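Local coordinates for protein D-hydantoinase (Ralstonia pickettii, PDB 1NFG) that probably catalyses the stereospecific hydrolysis of the cyclic amide bond of D-hydantoin derivatives, using two zinc ions per subunit, at residues Y205-R210 with T286-A291; F373-Q378 with K448-R453. One frame throughout, in Å; residues are numbered along the deposited sequence.

Contact 1. Residues Y205-R210 with T286-A291; sequences YHALSR and TPPARA
Pro-288 sets its ring against helix 204-208, its CB 3.7 Å from CB of Ala-207. The stem of Arg-210 crosses the same ring at about a right angle. Beyond that stem Arg-210 bends at chi2 and chi3, which carries its guanidinium across the Thr-286 side chain; CG2 of Thr-286 comes to 3.7 Å from NH2 of Arg-210. The charged end continues to a salt bridge with Glu-183.

His-206 approaches Thr-286 differently, with the edge of its ring. With chi1 at 168°, its CG is anti to the backbone N and the ring reaches across to the threonine: OG1 of Thr-286 lies in the ring plane at the edge, 3.2 Å from both NE2 and CE1 of His-206. The hydrogen bond of NE2 is to the carbonyl of Phe-285. In this TIM-barrel amidohydrolase, the segment 286-291 belongs to the loop between strand 257-262 and helix 292-303, and Thr-286 is a probable substrate-binding residue, its OG1 hydrogen-bonded to Asn-335.

Farther along the segment, Arg-290 adds the polar link. Its NH1 donates to O of Arg-210 at 3.3 Å and 165°, in the carbonyl plane on a lone pair, while a water joins that oxygen to NH2 of Arg-290. NH2 is further engaged in a salt bridge with Glu-215.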
ATOM      1  N   TYR A 205       5.695  22.995 -20.167  1.00 30.45           N
ATOM      2  CA  TYR A 205       6.607  22.967 -19.041  1.00 29.93           C
ATOM      3  C   TYR A 205       5.987  23.431 -17.737  1.00 28.55           C
ATOM      4  O   TYR A 205       6.574  23.274 -16.667  1.00 27.91           O
ATOM      5  CB  TYR A 205       7.874  23.743 -19.400  1.00 30.90           C
ATOM      6  CG  TYR A 205       8.608  23.030 -20.510  1.00 32.16           C
ATOM      7  CD1 TYR A 205       9.203  21.786 -20.282  1.00 32.73           C
ATOM      8  CD2 TYR A 205       8.588  23.519 -21.816  1.00 31.92           C
ATOM      9  CE1 TYR A 205       9.748  21.040 -21.326  1.00 31.85           C
ATOM     10  CE2 TYR A 205       9.133  22.779 -22.872  1.00 32.43           C
ATOM     11  CZ  TYR A 205       9.707  21.539 -22.617  1.00 32.01           C
ATOM     12  OH  TYR A 205      10.211  20.783 -23.653  1.00 32.53           O
ATOM     13  N   HIS A 206       4.788  23.992 -17.818  1.00 27.61           N
ATOM     14  CA  HIS A 206       4.110  24.402 -16.602  1.00 26.93           C
ATOM     15  C   HIS A 206       3.754  23.097 -15.901  1.00 25.99           C
ATOM     16  O   HIS A 206       3.884  22.972 -14.688  1.00 25.41           O
ATOM     17  CB  HIS A 206       2.830  25.184 -16.912  1.00 26.90           C
ATOM     18  CG  HIS A 206       1.947  25.386 -15.718  1.00 25.97           C
ATOM     19  ND1 HIS A 206       2.348  26.094 -14.605  1.00 25.12           N
ATOM     20  CD2 HIS A 206       0.698  24.937 -15.447  1.00 26.00           C
ATOM     21  CE1 HIS A 206       1.386  26.072 -13.700  1.00 24.78           C
ATOM     22  NE2 HIS A 206       0.374  25.376 -14.184  1.00 26.15           N
ATOM     23  N   ALA A 207       3.312  22.118 -16.684  1.00 25.74           N
ATOM     24  CA  ALA A 207       2.929  20.821 -16.146  1.00 25.98           C
ATOM     25  C   ALA A 207       4.142  19.997 -15.730  1.00 26.21           C
ATOM     26  O   ALA A 207       4.211  19.501 -14.600  1.00 27.16           O
ATOM     27  CB  ALA A 207       2.104  20.056 -17.173  1.00 25.65           C
ATOM     28  N   LEU A 208       5.100  19.856 -16.640  1.00 25.30           N
ATOM     29  CA  LEU A 208       6.295  19.075 -16.353  1.00 24.13           C
ATOM     30  C   LEU A 208       7.088  19.633 -15.171  1.00 24.36           C
ATOM     31  O   LEU A 208       7.765  18.880 -14.463  1.00 25.26           O
ATOM     32  CB  LEU A 208       7.184  19.006 -17.593  1.00 22.69           C
ATOM     33  CG  LEU A 208       6.475  18.489 -18.851  1.00 23.31           C
ATOM     34  CD1 LEU A 208       7.442  18.480 -20.023  1.00 20.15           C
ATOM     35  CD2 LEU A 208       5.923  17.094 -18.602  1.00 20.73           C
ATOM     36  N   SER A 209       6.999  20.942 -14.945  1.00 22.65           N
ATOM     37  CA  SER A 209       7.733  21.557 -13.845  1.00 23.17           C
ATOM     38  C   SER A 209       7.109  21.243 -12.492  1.00 22.54           C
ATOM     39  O   SER A 209       7.703  21.510 -11.445  1.00 21.63           O
ATOM     40  CB  SER A 209       7.837  23.079 -14.040  1.00 25.18           C
ATOM     41  OG  SER A 209       6.572  23.719 -14.006  1.00 28.10           O
ATOM     42  N   ARG A 210       5.905  20.685 -12.511  1.00 22.25           N
ATOM     43  CA  ARG A 210       5.236  20.321 -11.271  1.00 23.26           C
ATOM     44  C   ARG A 210       4.430  19.036 -11.438  1.00 23.15           C
ATOM     45  O   ARG A 210       3.198  19.032 -11.414  1.00 23.38           O
ATOM     46  CB  ARG A 210       4.368  21.484 -10.758  1.00 22.73           C
ATOM     47  CG  ARG A 210       3.593  22.240 -11.811  1.00 22.66           C
ATOM     48  CD  ARG A 210       3.425  23.709 -11.426  1.00 23.27           C
ATOM     49  NE  ARG A 210       2.933  23.899 -10.062  1.00 22.37           N
ATOM     50  CZ  ARG A 210       3.263  24.938  -9.295  1.00 21.90           C
ATOM     51  NH1 ARG A 210       4.083  25.870  -9.760  1.00 24.37           N
ATOM     52  NH2 ARG A 210       2.790  25.047  -8.064  1.00 20.44           N
ATOM     53  N   THR A 286      -3.284  25.271 -11.854  1.00 22.40           N
ATOM     54  CA  THR A 286      -2.530  24.505 -10.880  1.00 21.77           C
ATOM     55  C   THR A 286      -3.386  23.826  -9.814  1.00 21.31           C
ATOM     56  O   THR A 286      -4.327  24.423  -9.298  1.00 21.61           O
ATOM     57  CB  THR A 286      -1.509  25.431 -10.189  1.00 23.41           C
ATOM     58  OG1 THR A 286      -0.599  25.943 -11.171  1.00 25.51           O
ATOM     59  CG2 THR A 286      -0.738  24.692  -9.106  1.00 22.66           C
ATOM     60  N   PRO A 287      -3.066  22.561  -9.473  1.00 20.86           N
ATOM     61  CA  PRO A 287      -1.965  21.784 -10.051  1.00 19.45           C
ATOM     62  C   PRO A 287      -2.189  21.557 -11.540  1.00 20.43           C
ATOM     63  O   PRO A 287      -3.282  21.797 -12.054  1.00 22.39           O
ATOM     64  CB  PRO A 287      -1.995  20.500  -9.237  1.00 18.80           C
ATOM     65  CG  PRO A 287      -2.380  20.994  -7.884  1.00 18.29           C
ATOM     66  CD  PRO A 287      -3.523  21.937  -8.216  1.00 21.55           C
ATOM     67  N   PRO A 288      -1.159  21.082 -12.256  1.00 20.60           N
ATOM     68  CA  PRO A 288      -1.266  20.841 -13.698  1.00 20.04           C
ATOM     69  C   PRO A 288      -2.266  19.764 -14.093  1.00 20.40           C
ATOM     70  O   PRO A 288      -2.560  18.857 -13.315  1.00 19.56           O
ATOM     71  CB  PRO A 288       0.158  20.431 -14.094  1.00 19.64           C
ATOM     72  CG  PRO A 288       1.011  20.939 -12.988  1.00 19.14           C
ATOM     73  CD  PRO A 288       0.176  20.699 -11.769  1.00 19.59           C
ATOM     74  N   ALA A 289      -2.773  19.871 -15.319  1.00 20.74           N
ATOM     75  CA  ALA A 289      -3.695  18.881 -15.853  1.00 20.49           C
ATOM     76  C   ALA A 289      -2.911  17.571 -15.881  1.00 20.64           C
ATOM     77  O   ALA A 289      -1.735  17.552 -16.254  1.00 20.00           O
ATOM     78  CB  ALA A 289      -4.114  19.266 -17.253  1.00 19.41           C
ATOM     79  N   ARG A 290      -3.559  16.477 -15.498  1.00 20.69           N
ATOM     80  CA  ARG A 290      -2.897  15.182 -15.466  1.00 21.09           C
ATOM     81  C   ARG A 290      -3.122  14.319 -16.709  1.00 22.09           C
ATOM     82  O   ARG A 290      -2.991  14.798 -17.835  1.00 22.70           O
ATOM     83  CB  ARG A 290      -3.338  14.436 -14.212  1.00 20.88           C
ATOM     84  CG  ARG A 290      -3.108  15.228 -12.933  1.00 21.28           C
ATOM     85  CD  ARG A 290      -1.683  15.754 -12.861  1.00 20.56           C
ATOM     86  NE  ARG A 290      -1.354  16.259 -11.533  1.00 20.82           N
ATOM     87  CZ  ARG A 290      -0.211  16.867 -11.227  1.00 20.83           C
ATOM     88  NH1 ARG A 290       0.719  17.051 -12.158  1.00 20.50           N
ATOM     89  NH2 ARG A 290       0.002  17.290  -9.988  1.00 21.17           N
ATOM     90  N   ALA A 291      -3.449  13.045 -16.508  1.00 23.65           N
ATOM     91  CA  ALA A 291      -3.683  12.136 -17.627  1.00 25.11           C
ATOM     92  C   ALA A 291      -5.054  11.478 -17.526  1.00 27.16           C
ATOM     93  O   ALA A 291      -5.701  11.542 -16.476  1.00 28.30           O
ATOM     94  CB  ALA A 291      -2.605  11.076 -17.662  1.00 23.12           C
TER
HETATM   95  O   HOH W   1       1.936  19.307  -8.827  1.00 23.01           O

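Contact 2. Residues F373-Q378 with K448-R453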
ATOM      1  N   PHE A 373     -19.108  22.575   4.811  1.00 20.50           N
ATOM      2  CA  PHE A 373     -18.870  23.976   5.125  1.00 20.60           C
ATOM      3  C   PHE A 373     -19.945  24.733   5.916  1.00 20.82           C
ATOM      4  O   PHE A 373     -20.089  25.945   5.783  1.00 20.27           O
ATOM      5  CB  PHE A 373     -18.506  24.697   3.830  1.00 20.78           C
ATOM      6  CG  PHE A 373     -17.233  24.187   3.221  1.00 22.44           C
ATOM      7  CD1 PHE A 373     -15.997  24.528   3.774  1.00 22.98           C
ATOM      8  CD2 PHE A 373     -17.262  23.302   2.145  1.00 23.57           C
ATOM      9  CE1 PHE A 373     -14.803  23.993   3.269  1.00 22.64           C
ATOM     10  CE2 PHE A 373     -16.076  22.757   1.630  1.00 24.24           C
ATOM     11  CZ  PHE A 373     -14.842  23.105   2.196  1.00 24.22           C
ATOM     12  N   GLY A 374     -20.673  23.995   6.751  1.00 21.73           N
ATOM     13  CA  GLY A 374     -21.696  24.556   7.623  1.00 21.75           C
ATOM     14  C   GLY A 374     -22.812  25.425   7.080  1.00 22.40           C
ATOM     15  O   GLY A 374     -23.059  26.506   7.608  1.00 22.91           O
ATOM     16  N   MET A 375     -23.500  24.953   6.046  1.00 23.02           N
ATOM     17  CA  MET A 375     -24.604  25.699   5.451  1.00 23.20           C
ATOM     18  C   MET A 375     -25.824  24.793   5.315  1.00 24.21           C
ATOM     19  O   MET A 375     -26.829  25.177   4.713  1.00 25.24           O
ATOM     20  CB  MET A 375     -24.215  26.205   4.065  1.00 23.80           C
ATOM     21  CG  MET A 375     -22.968  27.053   4.039  1.00 24.81           C
ATOM     22  SD  MET A 375     -22.636  27.635   2.376  1.00 27.96           S
ATOM     23  CE  MET A 375     -21.848  26.194   1.658  1.00 27.20           C
ATOM     24  N   PHE A 376     -25.718  23.592   5.877  1.00 23.29           N
ATOM     25  CA  PHE A 376     -26.775  22.586   5.817  1.00 21.84           C
ATOM     26  C   PHE A 376     -27.556  22.596   7.122  1.00 21.94           C
ATOM     27  O   PHE A 376     -26.967  22.705   8.193  1.00 23.14           O
ATOM     28  CB  PHE A 376     -26.124  21.212   5.567  1.00 20.71           C
ATOM     29  CG  PHE A 376     -27.081  20.054   5.565  1.00 16.37           C
ATOM     30  CD1 PHE A 376     -27.415  19.406   6.749  1.00 16.40           C
ATOM     31  CD2 PHE A 376     -27.641  19.601   4.371  1.00 15.71           C
ATOM     32  CE1 PHE A 376     -28.302  18.310   6.745  1.00 15.44           C
ATOM     33  CE2 PHE A 376     -28.524  18.514   4.356  1.00 14.06           C
ATOM     34  CZ  PHE A 376     -28.852  17.869   5.547  1.00 13.13           C
ATOM     35  N   PRO A 377     -28.891  22.451   7.056  1.00 22.26           N
ATOM     36  CA  PRO A 377     -29.709  22.274   5.850  1.00 21.19           C
ATOM     37  C   PRO A 377     -30.316  23.526   5.208  1.00 22.15           C
ATOM     38  O   PRO A 377     -31.134  23.407   4.286  1.00 20.56           O
ATOM     39  CB  PRO A 377     -30.778  21.298   6.315  1.00 20.12           C
ATOM     40  CG  PRO A 377     -31.030  21.756   7.702  1.00 20.27           C
ATOM     41  CD  PRO A 377     -29.643  22.026   8.255  1.00 20.84           C
ATOM     42  N   GLN A 378     -29.930  24.714   5.679  1.00 22.77           N
ATOM     43  CA  GLN A 378     -30.460  25.948   5.095  1.00 23.16           C
ATOM     44  C   GLN A 378     -30.211  25.897   3.596  1.00 22.63           C
ATOM     45  O   GLN A 378     -31.072  26.260   2.796  1.00 23.36           O
ATOM     46  CB  GLN A 378     -29.771  27.190   5.668  1.00 25.57           C
ATOM     47  CG  GLN A 378     -30.373  28.498   5.135  1.00 28.99           C
ATOM     48  CD  GLN A 378     -29.561  29.743   5.477  1.00 30.72           C
ATOM     49  OE1 GLN A 378     -29.056  29.884   6.594  1.00 33.15           O
ATOM     50  NE2 GLN A 378     -29.452  30.661   4.519  1.00 27.94           N
ATOM     51  N   LYS A 448     -26.723  37.459  -0.970  1.00 26.55           N
ATOM     52  CA  LYS A 448     -26.430  37.844   0.401  1.00 27.11           C
ATOM     53  C   LYS A 448     -25.310  36.996   0.991  1.00 27.15           C
ATOM     54  O   LYS A 448     -25.098  35.850   0.594  1.00 28.26           O
ATOM     55  CB  LYS A 448     -27.683  37.720   1.274  1.00 28.20           C
ATOM     56  CG  LYS A 448     -28.847  38.592   0.819  1.00 33.50           C
ATOM     57  CD  LYS A 448     -28.390  40.028   0.532  1.00 37.59           C
ATOM     58  CE  LYS A 448     -29.522  40.925   0.023  1.00 38.40           C
ATOM     59  NZ  LYS A 448     -30.425  41.337   1.132  1.00 41.00           N
ATOM     60  N   PHE A 449     -24.586  37.575   1.939  1.00 26.41           N
ATOM     61  CA  PHE A 449     -23.494  36.879   2.600  1.00 24.84           C
ATOM     62  C   PHE A 449     -24.060  35.815   3.549  1.00 26.23           C
ATOM     63  O   PHE A 449     -25.149  35.984   4.107  1.00 26.35           O
ATOM     64  CB  PHE A 449     -22.641  37.882   3.382  1.00 20.34           C
ATOM     65  CG  PHE A 449     -21.551  37.247   4.186  1.00 16.35           C
ATOM     66  CD1 PHE A 449     -20.373  36.826   3.576  1.00 13.98           C
ATOM     67  CD2 PHE A 449     -21.717  37.033   5.552  1.00 13.28           C
ATOM     68  CE1 PHE A 449     -19.380  36.201   4.316  1.00 12.77           C
ATOM     69  CE2 PHE A 449     -20.732  36.409   6.303  1.00 12.00           C
ATOM     70  CZ  PHE A 449     -19.559  35.991   5.687  1.00 11.82           C
ATOM     71  N   LEU A 450     -23.316  34.727   3.732  1.00 26.67           N
ATOM     72  CA  LEU A 450     -23.748  33.641   4.602  1.00 26.40           C
ATOM     73  C   LEU A 450     -22.798  33.402   5.758  1.00 27.58           C
ATOM     74  O   LEU A 450     -21.626  33.090   5.547  1.00 27.88           O
ATOM     75  CB  LEU A 450     -23.862  32.346   3.802  1.00 26.98           C
ATOM     76  CG  LEU A 450     -24.975  32.259   2.765  1.00 28.34           C
ATOM     77  CD1 LEU A 450     -24.641  31.207   1.724  1.00 29.89           C
ATOM     78  CD2 LEU A 450     -26.280  31.936   3.473  1.00 30.83           C
ATOM     79  N   LYS A 451     -23.291  33.562   6.979  1.00 28.14           N
ATOM     80  CA  LYS A 451     -22.458  33.294   8.141  1.00 29.15           C
ATOM     81  C   LYS A 451     -22.503  31.780   8.257  1.00 29.67           C
ATOM     82  O   LYS A 451     -23.510  31.210   8.683  1.00 31.04           O
ATOM     83  CB  LYS A 451     -23.037  33.932   9.403  1.00 29.61           C
ATOM     84  CG  LYS A 451     -22.927  35.447   9.445  1.00 32.79           C
ATOM     85  CD  LYS A 451     -23.533  36.027  10.728  1.00 34.48           C
ATOM     86  CE  LYS A 451     -22.863  35.472  11.982  1.00 35.07           C
ATOM     87  NZ  LYS A 451     -23.517  35.960  13.234  1.00 35.95           N
ATOM     88  N   ARG A 452     -21.418  31.129   7.855  1.00 29.45           N
ATOM     89  CA  ARG A 452     -21.345  29.674   7.893  1.00 26.64           C
ATOM     90  C   ARG A 452     -21.052  29.151   9.293  1.00 26.63           C
ATOM     91  O   ARG A 452     -20.447  29.836  10.114  1.00 24.47           O
ATOM     92  CB  ARG A 452     -20.311  29.196   6.864  1.00 23.90           C
ATOM     93  CG  ARG A 452     -20.657  29.705   5.471  1.00 21.16           C
ATOM     94  CD  ARG A 452     -19.680  29.329   4.381  1.00 21.97           C
ATOM     95  NE  ARG A 452     -18.313  29.750   4.669  1.00 23.90           N
ATOM     96  CZ  ARG A 452     -17.439  29.011   5.343  1.00 24.37           C
ATOM     97  NH1 ARG A 452     -17.802  27.817   5.787  1.00 24.13           N
ATOM     98  NH2 ARG A 452     -16.213  29.464   5.580  1.00 22.80           N
ATOM     99  N   ARG A 453     -21.512  27.934   9.557  1.00 29.86           N
ATOM    100  CA  ARG A 453     -21.356  27.297  10.856  1.00 32.87           C
ATOM    101  C   ARG A 453     -19.960  26.726  11.080  1.00 35.61           C
ATOM    102  O   ARG A 453     -19.218  26.486  10.132  1.00 35.58           O
ATOM    103  CB  ARG A 453     -22.407  26.201  10.997  1.00 33.45           C
ATOM    104  CG  ARG A 453     -23.001  26.085  12.385  1.00 36.55           C
ATOM    105  CD  ARG A 453     -24.161  25.100  12.410  1.00 38.77           C
ATOM    106  NE  ARG A 453     -25.154  25.420  11.391  1.00 41.44           N
ATOM    107  CZ  ARG A 453     -25.449  24.633  10.360  1.00 43.36           C
ATOM    108  NH1 ARG A 453     -24.826  23.469  10.212  1.00 43.89           N
ATOM    109  NH2 ARG A 453     -26.354  25.015   9.464  1.00 43.30           N
TER
HETATM  110  O   HOH W   2     -23.726  21.917   8.071  1.00 32.89           O
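N of Arg-453 donates to O of Gly-374 at 2.9 Å and 173°, the first of several hydrogen bonds to carbonyls of the segment 373-378. The Arg-453 side chain bends at chi3 (-53°) and turns back over the loop, placing its guanidinium face above that same Gly-374 oxygen. Its NH2 then reaches O of Phe-376 at 2.7 Å from above the carbonyl plane, and NH1 adds a weak bond to the same acceptor. NH1 of Arg-452 donates to O of Phe-373 at 3.0 Å, although the position of this nitrogen is less certain; NH2 of Arg-452 bonds to the carbonyl of Tyr-121.

Apolar contact runs alongside. Met-375 and Arg-452 lie side by side and point the same way, CG to CG at 3.8 Å, while SD of Met-375 meets CD1 of Leu-450 at 4.1 Å, the two chains crossing at about a right angle. A polar group meets Leu-450 at the exposed end: NE2 of Gln-378, which is hydrogen-bonded to Asp-387, lies 3.6 Å from CD2 of Leu-450.

Gly-374, with positive phi, is the C-prime residue of the Schellman motif that ends helix 358-372. Beyond that helix end, Met-375 packs on strands 48-58 and 85-93, and Leu-450 and Arg-452 touch strands 85-93 and 118-124.

Overall arrangement
The two contacts lie on opposite sides of the chain's centre: their own centres are 34 Å apart, and even their nearest atoms are separated by about 15 Å. Along the sequence they are in series, contact 1 closing before contact 2 opens. Their relation to the zinc site differs. Contact 1 borders the probable substrate pocket, the Thr-286 side chain being about 6 Å from a zinc ion and about 3 Å from the side chains of both Tyr-153 and Asn-335. In contact 2, the Phe-373 side chain is about 12 Å from a zinc ion and about 8 Å from the side chain of the zinc ligand His-57.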